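PDB 1OMO: alanine dehydrogenase from Archaeoglobus fulgidus, which catalyses the reversible NAD-dependent oxidative deamination of L-alanine to pyruvate and ammonium, and works as a homodimer. Local coordinates for residues A[158-161]-A[162-166]. Numbering follows the deposited sequence.
Sequences VREK and AAKKF. With NAD (nicotinamide-adenine-dinucleotide), chain D.
E160 and K164 form a salt bridge one turn apart at the start of helix 160-172. OE2 of E160 lies 2.8 Å from NZ of K164. As a hydrogen bond this pair is weak. CB of E160 points away from 162-166, but with CG anti to the backbone N (chi1 -155°) the extended chain brings its carboxylate to the K164 ammonium. K164 is also extended, and the two chains cross at a slant. Both residues are exposed, and the K164 side chain also touches V179 of strand 177-179.

Backbone bonds build the first turn. R159 is the N-cap residue. Its O receives two weak bonds, from A162 N and A163 N. Regular helical bonding follows: K164 N to E160 O is 3.0 Å and nearly straight, and K165 N to K161 O is 3.1 Å. The methyl of A162 sits 3.5 Å from R159 O. A163 is buried against C133, D157 and V179, and F166 packs on F130 and Y138.

The loop before the helix meets the cofactor. R159 NH2 donates to the ribose oxygen O2B of NAD at 2.9 Å, with O2B at the guanidinium edge, near its plane. CG and CD of R159 also pass close to this oxygen. V158 sets both methyls over one face of the adenine, with CG1 3.6 Å from N1A.

Helix 160-172 follows strand 152-156 and leads to strand 177-179, a beta-alpha-beta unit of the Rossmann fold. D157, just after strand 152-156, accepts a bond from R159 N and binds NAD through OD2. In NADP, O2B would carry a phosphate. The acidic D157 would probably disfavour it, in line with the enzyme using NAD and not NADP.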
loop_
_atom_site.group_PDB
_atom_site.type_symbol
_atom_site.label_atom_id
_atom_site.label_comp_id
_atom_site.label_asym_id
_atom_site.label_seq_id
_atom_site.Cartn_x
_atom_site.Cartn_y
_atom_site.Cartn_z
ATOM N N VAL A 158 9.917 14.716 -29.736
ATOM C CA VAL A 158 8.996 14.817 -30.876
ATOM C C VAL A 158 8.378 16.200 -30.837
ATOM O O VAL A 158 7.832 16.681 -31.829
ATOM C CB VAL A 158 7.809 13.810 -30.849
ATOM C CG1 VAL A 158 8.273 12.434 -31.266
ATOM C CG2 VAL A 158 7.132 13.799 -29.456
ATOM N N ARG A 159 8.419 16.825 -29.673
ATOM C CA ARG A 159 7.901 18.176 -29.540
ATOM C C ARG A 159 9.133 19.075 -29.553
ATOM O O ARG A 159 9.854 19.178 -28.551
ATOM C CB ARG A 159 7.139 18.355 -28.230
ATOM C CG ARG A 159 5.742 17.748 -28.193
ATOM C CD ARG A 159 5.083 18.153 -26.889
ATOM N NE ARG A 159 3.699 17.727 -26.777
ATOM C CZ ARG A 159 3.300 16.464 -26.618
ATOM N NH1 ARG A 159 1.999 16.192 -26.521
ATOM N NH2 ARG A 159 4.186 15.470 -26.551
ATOM N N GLU A 160 9.372 19.718 -30.692
ATOM C CA GLU A 160 10.539 20.573 -30.843
ATOM C C GLU A 160 10.566 21.670 -29.814
ATOM O O GLU A 160 11.629 22.049 -29.347
ATOM C CB GLU A 160 10.623 21.165 -32.265
ATOM C CG GLU A 160 12.075 21.547 -32.696
ATOM C CD GLU A 160 12.149 22.181 -34.082
ATOM O OE1 GLU A 160 11.873 21.474 -35.088
ATOM O OE2 GLU A 160 12.472 23.392 -34.164
ATOM N N LYS A 161 9.402 22.184 -29.435
ATOM C CA LYS A 161 9.379 23.234 -28.433
ATOM C C LYS A 161 10.070 22.767 -27.126
ATOM O O LYS A 161 10.813 23.514 -26.515
ATOM C CB LYS A 161 7.947 23.606 -28.124
ATOM C CG LYS A 161 7.799 24.886 -27.338
ATOM C CD LYS A 161 6.398 24.979 -26.751
ATOM C CE LYS A 161 6.075 26.401 -26.337
ATOM N NZ LYS A 161 6.021 27.260 -27.553
ATOM N N ALA A 162 9.825 21.528 -26.715
ATOM C CA ALA A 162 10.408 21.001 -25.496
ATOM C C ALA A 162 11.936 20.822 -25.644
ATOM O O ALA A 162 12.684 21.117 -24.710
ATOM C CB ALA A 162 9.727 19.659 -25.105
ATOM N N ALA A 163 12.401 20.356 -26.799
ATOM C CA ALA A 163 13.851 20.179 -26.988
ATOM C C ALA A 163 14.581 21.529 -26.935
ATOM O O ALA A 163 15.624 21.656 -26.318
ATOM C CB ALA A 163 14.133 19.439 -28.323
ATOM N N LYS A 164 14.013 22.546 -27.565
ATOM C CA LYS A 164 14.628 23.873 -27.560
ATOM C C LYS A 164 14.683 24.456 -26.159
ATOM O O LYS A 164 15.668 25.096 -25.773
ATOM C CB LYS A 164 13.872 24.825 -28.501
ATOM C CG LYS A 164 14.221 24.622 -29.972
ATOM C CD LYS A 164 13.434 25.538 -30.898
ATOM C CE LYS A 164 13.837 25.274 -32.362
ATOM N NZ LYS A 164 13.042 26.020 -33.412
ATOM N N LYS A 165 13.623 24.247 -25.392
ATOM C CA LYS A 165 13.619 24.736 -24.032
ATOM C C LYS A 165 14.717 24.033 -23.217
ATOM O O LYS A 165 15.455 24.680 -22.489
ATOM C CB LYS A 165 12.264 24.481 -23.379
ATOM C CG LYS A 165 12.221 24.934 -21.928
ATOM C CD LYS A 165 10.887 24.643 -21.255
ATOM C CE LYS A 165 10.596 25.685 -20.189
ATOM N NZ LYS A 165 9.558 25.175 -19.265
ATOM N N PHE A 166 14.826 22.712 -23.335
ATOM C CA PHE A 166 15.834 21.969 -22.580
ATOM C C PHE A 166 17.216 22.470 -23.031
ATOM O O PHE A 166 18.112 22.677 -22.229
ATOM C CB PHE A 166 15.638 20.438 -22.812
ATOM C CG PHE A 166 16.720 19.544 -22.209
ATOM C CD1 PHE A 166 17.827 19.165 -22.970
ATOM C CD2 PHE A 166 16.619 19.064 -20.893
ATOM C CE1 PHE A 166 18.816 18.328 -22.447
ATOM C CE2 PHE A 166 17.615 18.222 -20.353
ATOM C CZ PHE A 166 18.707 17.856 -21.128
HETATM P PA NAD D . 6.732 14.239 -19.734
HETATM O O1A NAD D . 5.457 13.993 -20.452
HETATM O O2A NAD D . 6.985 15.624 -19.124
HETATM O O5B NAD D . 8.142 13.865 -20.510
HETATM C C5B NAD D . 8.185 12.935 -21.672
HETATM C C4B NAD D . 8.734 13.748 -22.874
HETATM O O4B NAD D . 8.793 12.727 -23.964
HETATM C C3B NAD D . 7.783 14.876 -23.499
HETATM O O3B NAD D . 8.484 16.180 -23.567
HETATM C C2B NAD D . 7.354 14.341 -24.887
HETATM O O2B NAD D . 7.016 15.233 -25.886
HETATM C C1B NAD D . 8.541 13.374 -25.189
HETATM N N9A NAD D . 8.194 12.286 -26.055
HETATM C C8A NAD D . 7.066 11.493 -26.142
HETATM N N7A NAD D . 7.146 10.570 -27.076
HETATM C C5A NAD D . 8.327 10.692 -27.667
HETATM C C6A NAD D . 8.967 9.943 -28.749
HETATM N N6A NAD D . 8.362 8.956 -29.358
HETATM N N1A NAD D . 10.239 10.376 -29.079
HETATM C C2A NAD D . 10.877 11.403 -28.471
HETATM N N3A NAD D . 10.296 12.158 -27.427
HETATM C C4A NAD D . 9.027 11.752 -27.049
HETATM O O3 NAD D . 7.160 13.159 -18.541
HETATM P PN NAD D . 8.436 13.031 -17.426
HETATM O O1N NAD D . 9.468 14.063 -17.799
HETATM O O2N NAD D . 7.852 12.934 -16.031
HETATM O O5D NAD D . 8.991 11.519 -17.922
HETATM C C5D NAD D . 7.756 10.574 -18.151
HETATM C C4D NAD D . 8.162 9.157 -18.396
HETATM O O4D NAD D . 9.040 8.726 -17.213
HETATM C C3D NAD D . 6.996 8.119 -18.407
HETATM O O3D NAD D . 7.325 6.938 -19.163
HETATM C C2D NAD D . 6.851 7.855 -16.905
HETATM O O2D NAD D . 5.925 6.873 -16.574
HETATM C C1D NAD D . 8.381 7.599 -16.507
HETATM N N1N NAD D . 8.852 7.827 -15.096
HETATM C C2N NAD D . 9.618 6.693 -14.579
HETATM C C3N NAD D . 10.253 6.951 -13.311
HETATM C C7N NAD D . 11.099 5.665 -12.733
HETATM O O7N NAD D . 11.294 5.593 -11.485
HETATM N N7N NAD D . 11.569 4.743 -13.633
HETATM C C4N NAD D . 10.212 8.157 -12.572
HETATM C C5N NAD D . 9.420 9.197 -13.210
HETATM C C6N NAD D . 8.764 9.034 -14.440
#